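Local coordinates for protein transcriptional regulator, TetR family (Agrobacterium tumefaciens, PDB 3C2B) that probably binds operator DNA through an N-terminal helix-turn-helix domain and regulates transcription, at residues 23-28 against 67-72; 154-159 against 199-204; 94-99 against 170-175; 78-83 against 140-145. All blocks are in the same frame, centred on the assembly; numbering follows the deposited sequence.

Contact 1 of 4, residues 23-28 against 67-72; sequences QALRLL and ITFQQS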
loop_
_atom_site.group_PDB
_atom_site.type_symbol
_atom_site.label_atom_id
_atom_site.label_comp_id
_atom_site.label_asym_id
_atom_site.label_seq_id
_atom_site.Cartn_x
_atom_site.Cartn_y
_atom_site.Cartn_z
ATOM N N GLN A 23 -19.059 -4.335 18.660
ATOM C CA GLN A 23 -19.685 -5.380 17.849
ATOM C C GLN A 23 -19.513 -5.119 16.356
ATOM O O GLN A 23 -19.319 -6.058 15.560
ATOM C CB GLN A 23 -21.171 -5.526 18.183
ATOM C CG GLN A 23 -21.468 -6.289 19.481
ATOM C CD GLN A 23 -20.554 -7.491 19.695
ATOM O OE1 GLN A 23 -19.963 -7.637 20.764
ATOM N NE2 GLN A 23 -20.429 -8.349 18.677
ATOM N N ALA A 24 -19.579 -3.838 15.987
ATOM C CA ALA A 24 -19.507 -3.423 14.589
ATOM C C ALA A 24 -18.084 -3.594 14.034
ATOM O O ALA A 24 -17.904 -4.073 12.905
ATOM C CB ALA A 24 -20.023 -1.994 14.416
ATOM N N LEU A 25 -17.095 -3.211 14.842
ATOM C CA LEU A 25 -15.677 -3.493 14.577
ATOM C C LEU A 25 -15.427 -5.000 14.415
ATOM O O LEU A 25 -14.766 -5.411 13.463
ATOM C CB LEU A 25 -14.787 -2.915 15.691
ATOM C CG LEU A 25 -14.298 -1.459 15.577
ATOM C CD1 LEU A 25 -15.304 -0.523 14.891
ATOM C CD2 LEU A 25 -13.829 -0.888 16.923
ATOM N N ARG A 26 -15.975 -5.797 15.340
ATOM C CA ARG A 26 -15.924 -7.260 15.290
ATOM C C ARG A 26 -16.491 -7.830 13.977
ATOM O O ARG A 26 -15.830 -8.644 13.331
ATOM C CB ARG A 26 -16.650 -7.861 16.503
ATOM C CG ARG A 26 -16.977 -9.359 16.402
ATOM C CD ARG A 26 -17.088 -10.017 17.786
ATOM N NE ARG A 26 -15.764 -10.150 18.420
ATOM C CZ ARG A 26 -15.539 -10.568 19.670
ATOM N NH1 ARG A 26 -16.545 -10.916 20.474
ATOM N NH2 ARG A 26 -14.291 -10.634 20.120
ATOM N N LEU A 27 -17.705 -7.414 13.603
ATOM C CA LEU A 27 -18.347 -7.906 12.366
ATOM C C LEU A 27 -17.468 -7.625 11.161
ATOM O O LEU A 27 -17.325 -8.451 10.261
ATOM C CB LEU A 27 -19.713 -7.247 12.140
ATOM C CG LEU A 27 -20.948 -7.806 12.854
ATOM C CD1 LEU A 27 -22.122 -6.845 12.665
ATOM C CD2 LEU A 27 -21.321 -9.219 12.365
ATOM N N LEU A 28 -16.865 -6.446 11.172
ATOM C CA LEU A 28 -16.063 -5.958 10.072
ATOM C C LEU A 28 -14.780 -6.792 9.852
ATOM O O LEU A 28 -14.462 -7.159 8.721
ATOM C CB LEU A 28 -15.738 -4.481 10.344
ATOM C CG LEU A 28 -15.644 -3.383 9.262
ATOM C CD1 LEU A 28 -14.300 -2.774 9.279
ATOM C CD2 LEU A 28 -16.104 -3.789 7.867
ATOM N N ILE A 67 -14.776 4.424 12.814
ATOM C CA ILE A 67 -13.424 4.945 12.552
ATOM C C ILE A 67 -12.924 5.862 13.698
ATOM O O ILE A 67 -11.786 5.706 14.149
ATOM C CB ILE A 67 -13.331 5.674 11.181
ATOM C CG1 ILE A 67 -13.540 4.672 10.035
ATOM C CG2 ILE A 67 -11.991 6.430 11.032
ATOM C CD1 ILE A 67 -13.546 5.267 8.618
ATOM N N THR A 68 -13.759 6.798 14.173
ATOM C CA THR A 68 -13.316 7.720 15.232
ATOM C C THR A 68 -13.352 7.100 16.638
ATOM O O THR A 68 -12.639 7.567 17.528
ATOM C CB THR A 68 -14.048 9.075 15.202
ATOM O OG1 THR A 68 -15.407 8.906 15.617
ATOM C CG2 THR A 68 -14.004 9.676 13.801
ATOM N N PHE A 69 -14.181 6.074 16.836
ATOM C CA PHE A 69 -14.184 5.265 18.073
ATOM C C PHE A 69 -12.873 4.485 18.165
ATOM O O PHE A 69 -12.258 4.439 19.224
ATOM C CB PHE A 69 -15.392 4.298 18.080
ATOM C CG PHE A 69 -15.362 3.240 19.172
ATOM C CD1 PHE A 69 -15.614 3.573 20.507
ATOM C CD2 PHE A 69 -15.125 1.896 18.857
ATOM C CE1 PHE A 69 -15.600 2.586 21.517
ATOM C CE2 PHE A 69 -15.119 0.903 19.869
ATOM C CZ PHE A 69 -15.360 1.249 21.193
ATOM N N GLN A 70 -12.445 3.881 17.051
ATOM C CA GLN A 70 -11.208 3.119 17.064
ATOM C C GLN A 70 -9.983 4.023 17.244
ATOM O O GLN A 70 -9.150 3.780 18.125
ATOM C CB GLN A 70 -11.080 2.253 15.821
ATOM C CG GLN A 70 -9.751 1.512 15.719
ATOM C CD GLN A 70 -9.595 0.357 16.720
ATOM O OE1 GLN A 70 -10.482 0.070 17.526
ATOM N NE2 GLN A 70 -8.448 -0.317 16.650
ATOM N N GLN A 71 -9.904 5.062 16.409
ATOM C CA GLN A 71 -8.860 6.095 16.482
ATOM C C GLN A 71 -8.645 6.584 17.925
ATOM O O GLN A 71 -7.553 7.039 18.255
ATOM C CB GLN A 71 -9.149 7.271 15.500
ATOM C CG GLN A 71 -8.869 6.919 13.993
ATOM C CD GLN A 71 -9.156 8.034 12.946
ATOM O OE1 GLN A 71 -9.673 9.099 13.253
ATOM N NE2 GLN A 71 -8.845 7.750 11.701
ATOM N N SER A 72 -9.674 6.447 18.775
ATOM C CA SER A 72 -9.634 6.830 20.206
ATOM C C SER A 72 -8.871 5.876 21.122
ATOM O O SER A 72 -8.395 6.284 22.182
ATOM C CB SER A 72 -11.057 6.953 20.783
ATOM O OG SER A 72 -11.727 8.085 20.277
#
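L25, on helix 15-31, reaches helix 59-71 with one methyl, CD2, which settles between F69 and Q70. Its CG stands beside the backbone N (chi1 -88°), and from there the branch extends toward the other helix. Against F69 the methyl comes in at the ring edge, in the plane of the ring, with L25 CD2 3.6 Å from F69 CD2 and almost as near CE2. The same methyl lies 3.5 Å from Q70 OE1, a van der Waals neighbour of the amide oxygen. F69 and Q70 both carry CG anti to the backbone N (chi1 169° and 175°), which sends two consecutive side chains across the gap from neighbouring positions on the helix. Here the first helix of the TetR-type DNA-binding domain meets the fourth, 59-71, which leads on toward the C-terminal domain; the predicted helix-turn-helix, 37-56, lies between them in the chain. Their backbones stay well apart, the nearest CA pair being L25 and Q70 at 8.4 Å, and a branched leucine is long enough to bridge that distance. F69 also packs on N18, L21 and D22 of helix 15-31. Q70 bends at chi2, its side chain touching V108 and L112 of helix 107-120, while OE1 accepts a hydrogen bond from K73.

Contact 2 of 4, residues 154-159 against 199-204; sequences GYLRFD and VAFLTL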
loop_
_atom_site.group_PDB
_atom_site.type_symbol
_atom_site.label_atom_id
_atom_site.label_comp_id
_atom_site.label_asym_id
_atom_site.label_seq_id
_atom_site.Cartn_x
_atom_site.Cartn_y
_atom_site.Cartn_z
ATOM N N GLY A 154 22.813 16.328 15.249
ATOM C CA GLY A 154 23.865 16.263 14.254
ATOM C C GLY A 154 23.993 14.922 13.558
ATOM O O GLY A 154 24.979 14.696 12.827
ATOM N N TYR A 155 23.022 14.024 13.768
ATOM C CA TYR A 155 23.129 12.642 13.221
ATOM C C TYR A 155 22.442 12.407 11.863
ATOM O O TYR A 155 22.757 11.446 11.184
ATOM C CB TYR A 155 22.627 11.600 14.231
ATOM C CG TYR A 155 23.367 11.592 15.549
ATOM C CD1 TYR A 155 24.762 11.386 15.608
ATOM C CD2 TYR A 155 22.668 11.779 16.752
ATOM C CE1 TYR A 155 25.430 11.382 16.827
ATOM C CE2 TYR A 155 23.330 11.764 17.967
ATOM C CZ TYR A 155 24.702 11.577 18.002
ATOM O OH TYR A 155 25.317 11.571 19.229
ATOM N N LEU A 156 21.519 13.287 11.488
ATOM C CA LEU A 156 20.765 13.191 10.222
ATOM C C LEU A 156 20.847 14.482 9.433
ATOM O O LEU A 156 20.746 15.572 9.996
ATOM C CB LEU A 156 19.278 12.907 10.475
ATOM C CG LEU A 156 18.922 11.634 11.217
ATOM C CD1 LEU A 156 17.406 11.619 11.356
ATOM C CD2 LEU A 156 19.445 10.425 10.423
ATOM N N ARG A 157 20.998 14.340 8.126
ATOM C CA ARG A 157 21.025 15.475 7.246
ATOM C C ARG A 157 19.992 15.235 6.149
ATOM O O ARG A 157 19.922 14.142 5.602
ATOM C CB ARG A 157 22.455 15.648 6.678
ATOM C CG ARG A 157 22.532 16.268 5.307
ATOM C CD ARG A 157 23.942 16.186 4.633
ATOM N NE ARG A 157 24.506 14.833 4.420
ATOM C CZ ARG A 157 23.924 13.812 3.767
ATOM N NH1 ARG A 157 22.688 13.902 3.259
ATOM N NH2 ARG A 157 24.588 12.662 3.644
ATOM N N PHE A 158 19.180 16.242 5.841
ATOM C CA PHE A 158 18.223 16.145 4.723
ATOM C C PHE A 158 17.778 17.541 4.305
ATOM O O PHE A 158 17.748 18.451 5.125
ATOM C CB PHE A 158 16.982 15.276 5.069
ATOM C CG PHE A 158 16.436 15.519 6.467
ATOM C CD1 PHE A 158 16.762 14.662 7.496
ATOM C CD2 PHE A 158 15.669 16.636 6.750
ATOM C CE1 PHE A 158 16.316 14.895 8.790
ATOM C CE2 PHE A 158 15.208 16.884 8.034
ATOM C CZ PHE A 158 15.532 16.011 9.066
ATOM N N ASP A 159 17.420 17.679 3.028
ATOM C CA ASP A 159 16.800 18.892 2.484
ATOM C C ASP A 159 15.381 19.112 3.003
ATOM O O ASP A 159 14.970 20.244 3.247
ATOM C CB ASP A 159 16.757 18.818 0.961
ATOM C CG ASP A 159 18.143 18.901 0.339
ATOM O OD1 ASP A 159 18.579 17.927 -0.331
ATOM O OD2 ASP A 159 18.806 19.944 0.536
ATOM N N VAL A 199 19.046 0.555 8.847
ATOM C CA VAL A 199 20.347 0.564 8.128
ATOM C C VAL A 199 20.258 1.384 6.817
ATOM O O VAL A 199 21.091 2.266 6.564
ATOM C CB VAL A 199 20.910 -0.882 7.849
ATOM C CG1 VAL A 199 22.182 -0.859 7.022
ATOM C CG2 VAL A 199 21.215 -1.598 9.167
ATOM N N ALA A 200 19.232 1.111 6.007
ATOM C CA ALA A 200 18.994 1.855 4.764
ATOM C C ALA A 200 18.739 3.392 5.017
ATOM O O ALA A 200 19.353 4.249 4.385
ATOM C CB ALA A 200 17.826 1.202 3.968
ATOM N N PHE A 201 17.829 3.710 5.916
ATOM C CA PHE A 201 17.552 5.106 6.299
ATOM C C PHE A 201 18.809 5.885 6.733
ATOM O O PHE A 201 19.002 7.045 6.354
ATOM C CB PHE A 201 16.491 5.136 7.406
ATOM C CG PHE A 201 16.059 6.536 7.801
ATOM C CD1 PHE A 201 15.345 7.336 6.923
ATOM C CD2 PHE A 201 16.415 7.068 9.034
ATOM C CE1 PHE A 201 14.953 8.646 7.302
ATOM C CE2 PHE A 201 16.042 8.373 9.393
ATOM C CZ PHE A 201 15.315 9.152 8.524
ATOM N N LEU A 202 19.694 5.228 7.470
ATOM C CA LEU A 202 20.916 5.853 7.983
ATOM C C LEU A 202 21.986 6.015 6.901
ATOM O O LEU A 202 22.768 6.966 6.921
ATOM C CB LEU A 202 21.434 5.080 9.210
ATOM C CG LEU A 202 20.560 5.221 10.480
ATOM C CD1 LEU A 202 21.183 4.507 11.696
ATOM C CD2 LEU A 202 20.283 6.701 10.861
ATOM N N THR A 203 22.019 5.083 5.951
ATOM C CA THR A 203 22.814 5.244 4.748
ATOM C C THR A 203 22.378 6.488 3.972
ATOM O O THR A 203 23.207 7.268 3.532
ATOM C CB THR A 203 22.735 3.994 3.871
ATOM O OG1 THR A 203 23.203 2.881 4.636
ATOM C CG2 THR A 203 23.608 4.150 2.626
ATOM N N LEU A 204 21.079 6.691 3.843
ATOM C CA LEU A 204 20.553 7.799 3.040
ATOM C C LEU A 204 20.761 9.147 3.714
ATOM O O LEU A 204 21.212 10.084 3.104
ATOM C CB LEU A 204 19.063 7.564 2.802
ATOM C CG LEU A 204 18.466 7.131 1.464
ATOM C CD1 LEU A 204 19.443 6.530 0.480
ATOM C CD2 LEU A 204 17.243 6.274 1.619
#
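L156 puts both of its methyls against helix 190-205 and loses more surface here than any other residue, followed by F201 and L204. Both lie near the phenylalanine ring, CD1 at 4.0 Å from F201 CE2, and CD2 also meets the next residue, 3.8 Å from L202 CD2. A branched, flexible apolar side chain suits this place because it can serve two partners consecutive on the helix. The extended leucine shape, with CG beside the backbone N (chi1 -60°) and chi2 at 179°, carries the fork across a CA separation of 7.7 Å to L202. F201 has CG anti to its backbone N (chi1 -176°), and the two side chains cross at about a right angle. L204 takes part through its backbone: its carbonyl oxygen has R157 NH1 4.1 Å away, too far for a hydrogen bond, as the exposed arginine bends at chi3.

The contact belongs to the all-helical C-terminal domain of the TetR fold. Loop 154-159 follows a Schellman motif in which G154, at positive phi, ends helix 137-152. Backbone hydrogen bonds between Y155 and T207 and between R157 and Y205 tie the loop to the end of helix 190-205 and the residues just after it. F201 continues to F168 of helix 161-173, I147 of helix 137-152 and L93 of helix 86-104, whereas L204 packs on L204 of the second subunit.

Contact 3 of 4, residues 94-99 against 170-175; sequences EVFAHD and GLIVSD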
loop_
_atom_site.group_PDB
_atom_site.type_symbol
_atom_site.label_atom_id
_atom_site.label_comp_id
_atom_site.label_asym_id
_atom_site.label_seq_id
_atom_site.Cartn_x
_atom_site.Cartn_y
_atom_site.Cartn_z
ATOM N N GLU A 94 14.527 1.797 15.153
ATOM C CA GLU A 94 14.101 0.413 14.982
ATOM C C GLU A 94 12.764 0.132 15.686
ATOM O O GLU A 94 11.916 -0.558 15.133
ATOM C CB GLU A 94 15.155 -0.572 15.495
ATOM C CG GLU A 94 16.447 -0.566 14.663
ATOM C CD GLU A 94 17.411 -1.691 15.062
ATOM O OE1 GLU A 94 16.962 -2.817 15.385
ATOM O OE2 GLU A 94 18.626 -1.444 15.050
ATOM N N VAL A 95 12.612 0.614 16.927
ATOM C CA VAL A 95 11.377 0.387 17.674
ATOM C C VAL A 95 10.194 1.028 16.921
ATOM O O VAL A 95 9.147 0.415 16.750
ATOM C CB VAL A 95 11.487 0.845 19.155
ATOM C CG1 VAL A 95 10.117 0.758 19.872
ATOM C CG2 VAL A 95 12.571 0.027 19.908
ATOM N N PHE A 96 10.413 2.248 16.432
ATOM C CA PHE A 96 9.429 2.869 15.598
ATOM C C PHE A 96 9.013 1.962 14.389
ATOM O O PHE A 96 7.823 1.685 14.162
ATOM C CB PHE A 96 9.919 4.223 15.080
ATOM C CG PHE A 96 8.976 4.799 14.110
ATOM C CD1 PHE A 96 7.852 5.514 14.568
ATOM C CD2 PHE A 96 9.131 4.551 12.733
ATOM C CE1 PHE A 96 6.900 6.013 13.673
ATOM C CE2 PHE A 96 8.160 5.046 11.809
ATOM C CZ PHE A 96 7.034 5.769 12.297
ATOM N N ALA A 97 9.995 1.529 13.604
ATOM C CA ALA A 97 9.685 0.763 12.375
ATOM C C ALA A 97 8.841 -0.477 12.683
ATOM O O ALA A 97 7.874 -0.763 11.980
ATOM C CB ALA A 97 10.972 0.402 11.654
ATOM N N HIS A 98 9.202 -1.190 13.753
ATOM C CA HIS A 98 8.511 -2.398 14.182
ATOM C C HIS A 98 7.082 -2.068 14.670
ATOM O O HIS A 98 6.119 -2.754 14.300
ATOM C CB HIS A 98 9.377 -3.053 15.302
ATOM C CG HIS A 98 9.027 -4.476 15.638
ATOM N ND1 HIS A 98 9.922 -5.319 16.283
ATOM C CD2 HIS A 98 7.883 -5.197 15.482
ATOM C CE1 HIS A 98 9.342 -6.492 16.502
ATOM N NE2 HIS A 98 8.116 -6.448 16.008
ATOM N N ASP A 99 6.953 -1.022 15.511
ATOM C CA ASP A 99 5.640 -0.464 15.879
ATOM C C ASP A 99 4.776 -0.102 14.636
ATOM O O ASP A 99 3.604 -0.410 14.591
ATOM C CB ASP A 99 5.817 0.797 16.721
ATOM C CG ASP A 99 6.370 0.524 18.097
ATOM O OD1 ASP A 99 6.428 -0.648 18.535
ATOM O OD2 ASP A 99 6.733 1.512 18.775
ATOM N N GLY A 170 8.533 4.166 3.207
ATOM C CA GLY A 170 8.530 3.229 2.061
ATOM C C GLY A 170 9.533 2.096 2.286
ATOM O O GLY A 170 9.287 0.926 1.941
ATOM N N LEU A 171 10.673 2.434 2.876
ATOM C CA LEU A 171 11.681 1.417 3.243
ATOM C C LEU A 171 11.193 0.400 4.281
ATOM O O LEU A 171 11.506 -0.789 4.183
ATOM C CB LEU A 171 13.002 2.042 3.713
ATOM C CG LEU A 171 13.814 2.839 2.658
ATOM C CD1 LEU A 171 14.949 3.635 3.346
ATOM C CD2 LEU A 171 14.448 1.917 1.555
ATOM N N ILE A 172 10.485 0.854 5.306
ATOM C CA ILE A 172 9.929 -0.076 6.283
ATOM C C ILE A 172 8.841 -0.987 5.657
ATOM O O ILE A 172 8.899 -2.210 5.790
ATOM C CB ILE A 172 9.342 0.704 7.481
ATOM C CG1 ILE A 172 10.445 1.555 8.163
ATOM C CG2 ILE A 172 8.639 -0.256 8.450
ATOM C CD1 ILE A 172 9.837 2.666 9.030
ATOM N N VAL A 173 7.887 -0.374 4.955
ATOM C CA VAL A 173 6.611 -0.988 4.608
ATOM C C VAL A 173 6.622 -1.550 3.145
ATOM O O VAL A 173 5.951 -2.531 2.858
ATOM C CB VAL A 173 5.453 0.055 4.750
ATOM C CG1 VAL A 173 4.074 -0.546 4.311
ATOM C CG2 VAL A 173 5.324 0.518 6.200
ATOM N N SER A 174 7.379 -0.912 2.247
ATOM C CA SER A 174 7.221 -1.170 0.793
ATOM C C SER A 174 5.754 -1.440 0.416
ATOM O O SER A 174 4.872 -0.659 0.773
ATOM C CB SER A 174 8.172 -2.298 0.379
ATOM O OG SER A 174 8.095 -2.554 -0.991
ATOM N N ASP A 175 5.443 -2.547 -0.249
ATOM C CA ASP A 175 4.032 -2.804 -0.606
ATOM C C ASP A 175 3.303 -3.665 0.446
ATOM O O ASP A 175 2.240 -4.169 0.185
ATOM C CB ASP A 175 3.932 -3.461 -2.001
ATOM C CG ASP A 175 4.629 -4.807 -2.036
ATOM O OD1 ASP A 175 5.520 -5.076 -1.188
ATOM O OD2 ASP A 175 4.304 -5.595 -2.912
#
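Helices 86-104 and 161-173 approach closely where A97 and I172 lie nearest, their CA atoms 6.2 Å apart. This is an interior contact of the all-helical C-terminal domain of the TetR fold, and the small alanine allows the near approach: a bare CB takes up little space between the two backbones. I172 comes from the other helix, its CB directed at 94-99. Its two branches divide the work. CG1 stands beside the backbone N (chi1 -60°), and from there CD1 lies 3.6 Å from A97 CB; CG2, the other branch, is turned to the backbone of the alanine, 3.6 Å from A97 O. A beta-branched residue thus straddles a single alanine, touching its methyl and its carbonyl at once.

F96 adds an aromatic neighbour. It also touches I139, R142, A143 and L146 of helix 137-152, and meets I172 with its ring edge, the two side chains crossing at about a right angle. I172 also packs on L100 and L101 farther along helix 86-104 and on A197 of helix 190-205. Just beyond it the helix ends, S174 leaving helical geometry with positive phi, and here the second subunit is bound: the carbonyl oxygens of L171 and I172 accept hydrogen bonds from R166 of that subunit. At the ring, I172 CD1 lies near the plane of F96, 4.0 Å from CE2.

Contact 4 of 4, residues 78-83 against 140-145; sequences EKAGDR and DRRARG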
loop_
_atom_site.group_PDB
_atom_site.type_symbol
_atom_site.label_atom_id
_atom_site.label_comp_id
_atom_site.label_asym_id
_atom_site.label_seq_id
_atom_site.Cartn_x
_atom_site.Cartn_y
_atom_site.Cartn_z
ATOM N N GLU A 78 5.314 8.188 22.880
ATOM C CA GLU A 78 6.119 9.020 23.760
ATOM C C GLU A 78 6.740 10.191 23.000
ATOM O O GLU A 78 7.388 9.993 21.967
ATOM C CB GLU A 78 7.217 8.166 24.414
ATOM C CG GLU A 78 6.745 6.768 24.846
ATOM C CD GLU A 78 7.879 5.801 25.163
ATOM O OE1 GLU A 78 7.623 4.578 25.203
ATOM O OE2 GLU A 78 9.022 6.256 25.374
ATOM N N LYS A 79 6.523 11.406 23.510
ATOM C CA LYS A 79 7.171 12.609 22.980
ATOM C C LYS A 79 8.668 12.355 22.849
ATOM O O LYS A 79 9.343 12.049 23.838
ATOM C CB LYS A 79 6.933 13.827 23.889
ATOM C CG LYS A 79 5.799 14.781 23.450
ATOM C CD LYS A 79 6.098 16.223 24.090
ATOM C CE LYS A 79 4.792 17.012 24.268
ATOM N NZ LYS A 79 4.198 17.474 22.814
ATOM N N ALA A 80 9.169 12.456 21.618
ATOM C CA ALA A 80 10.592 12.273 21.332
ATOM C C ALA A 80 11.418 13.344 22.036
ATOM O O ALA A 80 11.148 14.540 21.892
ATOM C CB ALA A 80 10.841 12.299 19.834
ATOM N N GLY A 81 12.412 12.900 22.807
ATOM C CA GLY A 81 13.224 13.804 23.626
ATOM C C GLY A 81 14.013 14.771 22.772
ATOM O O GLY A 81 14.474 14.409 21.692
ATOM N N ASP A 82 14.162 16.002 23.257
ATOM C CA ASP A 82 14.879 17.055 22.536
ATOM C C ASP A 82 16.154 16.523 21.876
ATOM O O ASP A 82 16.368 16.733 20.683
ATOM C CB ASP A 82 15.181 18.230 23.470
ATOM C CG ASP A 82 15.185 19.582 22.748
ATOM O OD1 ASP A 82 14.137 20.278 22.766
ATOM O OD2 ASP A 82 16.244 19.951 22.177
ATOM N N ARG A 83 16.979 15.804 22.640
ATOM C CA ARG A 83 18.257 15.318 22.115
ATOM C C ARG A 83 18.592 13.854 22.437
ATOM O O ARG A 83 18.168 13.317 23.467
ATOM C CB ARG A 83 19.385 16.258 22.514
ATOM C CG ARG A 83 19.378 17.568 21.720
ATOM C CD ARG A 83 20.735 18.262 21.737
ATOM N NE ARG A 83 21.799 17.315 21.390
ATOM C CZ ARG A 83 22.951 17.628 20.801
ATOM N NH1 ARG A 83 23.828 16.666 20.550
ATOM N NH2 ARG A 83 23.223 18.881 20.440
ATOM N N ASP A 140 2.738 9.384 12.828
ATOM C CA ASP A 140 3.455 10.359 12.020
ATOM C C ASP A 140 4.180 11.373 12.906
ATOM O O ASP A 140 5.297 11.770 12.590
ATOM C CB ASP A 140 2.512 11.084 11.065
ATOM C CG ASP A 140 2.051 10.211 9.888
ATOM O OD1 ASP A 140 2.561 9.088 9.704
ATOM O OD2 ASP A 140 1.184 10.673 9.122
ATOM N N ARG A 141 3.549 11.781 14.006
ATOM C CA ARG A 141 4.160 12.755 14.923
ATOM C C ARG A 141 5.352 12.107 15.637
ATOM O O ARG A 141 6.373 12.753 15.834
ATOM C CB ARG A 141 3.148 13.336 15.923
ATOM C CG ARG A 141 3.436 14.810 16.266
ATOM C CD ARG A 141 2.531 15.379 17.351
ATOM N NE ARG A 141 2.623 16.841 17.414
ATOM C CZ ARG A 141 1.824 17.682 16.740
ATOM N NH1 ARG A 141 0.877 17.219 15.924
ATOM N NH2 ARG A 141 1.980 18.998 16.870
ATOM N N ARG A 142 5.217 10.825 15.999
ATOM C CA ARG A 142 6.328 10.045 16.540
ATOM C C ARG A 142 7.541 10.134 15.590
ATOM O O ARG A 142 8.607 10.572 15.987
ATOM C CB ARG A 142 5.914 8.584 16.718
ATOM C CG ARG A 142 6.593 7.833 17.833
ATOM C CD ARG A 142 8.088 7.758 17.634
ATOM N NE ARG A 142 8.819 8.243 18.814
ATOM C CZ ARG A 142 9.387 7.476 19.742
ATOM N NH1 ARG A 142 10.027 8.031 20.763
ATOM N NH2 ARG A 142 9.306 6.162 19.659
ATOM N N ALA A 143 7.331 9.777 14.332
ATOM C CA ALA A 143 8.379 9.659 13.361
ATOM C C ALA A 143 9.094 10.986 13.116
ATOM O O ALA A 143 10.324 11.017 13.120
ATOM C CB ALA A 143 7.831 9.064 12.062
ATOM N N ARG A 144 8.319 12.067 12.969
ATOM C CA ARG A 144 8.869 13.413 12.750
ATOM C C ARG A 144 9.635 13.884 13.970
ATOM O O ARG A 144 10.688 14.501 13.829
ATOM C CB ARG A 144 7.771 14.441 12.461
ATOM C CG ARG A 144 6.874 14.126 11.292
ATOM C CD ARG A 144 5.968 15.350 11.047
ATOM N NE ARG A 144 4.556 14.983 10.982
ATOM C CZ ARG A 144 3.918 14.564 9.887
ATOM N NH1 ARG A 144 4.536 14.441 8.711
ATOM N NH2 ARG A 144 2.640 14.258 9.981
ATOM N N GLY A 145 9.077 13.614 15.151
ATOM C CA GLY A 145 9.743 13.909 16.434
ATOM C C GLY A 145 11.126 13.272 16.522
ATOM O O GLY A 145 12.114 13.925 16.829
#
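R142 starts with CG turned opposite its backbone N (chi1 -150°), then bends at chi2 (-61°) and again at chi3, and this folded path brings its guanidinium from helix 137-152 to the loop 78-83. There NH1 lies 3.5 Å from E78 O, met obliquely and not counted as a hydrogen bond, so the attraction between group and carbonyl is probably electrostatic and loose. The carboxylate of the same glutamate is farther off: E78 OE2 is 5.0 Å from R142 NH1, which makes it a neighbouring opposite charge and no salt bridge. R142 NE is buried by the contact and finds no partner in the model. A80 CA sits at the edge of the guanidinium, near its plane.

The closest backbone approach falls one turn on, between A80 and G145, whose CA atoms are 5.2 Å apart. The CB of A80 is directed at the helix and rests on the glycine backbone, 3.5 Å from G145 C. The fit depends on the residue types: glycine has no side chain, and the alanine methyl lies directly on its backbone. Arginine suits its own position because its aliphatic stem packs on F96 of helix 86-104, and the side chain also touches F77, while its charged end stays near the loop carbonyl. This is peripheral packing in the TetR-type fold, where the irregular connection between helix 59-71 and helix 86-104 runs over the outside of helix 137-152 in the C-terminal domain.

From the N terminus, contact 1 comes first and closes the N-terminal part of the chain, joining helix 15-31 to helix 59-71 around the predicted helix-turn-helix. Contact 4 then opens in the loop 78-83 and contact 3 on helix 86-104; contact 4 closes on helix 137-152 and contact 3 on helix 161-173, so the two cross. Contact 2 begins at 154-159, after contact 4 has closed, and ends on helix 190-205, crossing contact 3 too; none nest. In space contact 3 touches contacts 4 and 2, through F96 on A143 and L171 on A200. Contact 1 stands apart, its centre about 24 Å from that of contact 3, while contacts 2 and 3 both reach the second subunit.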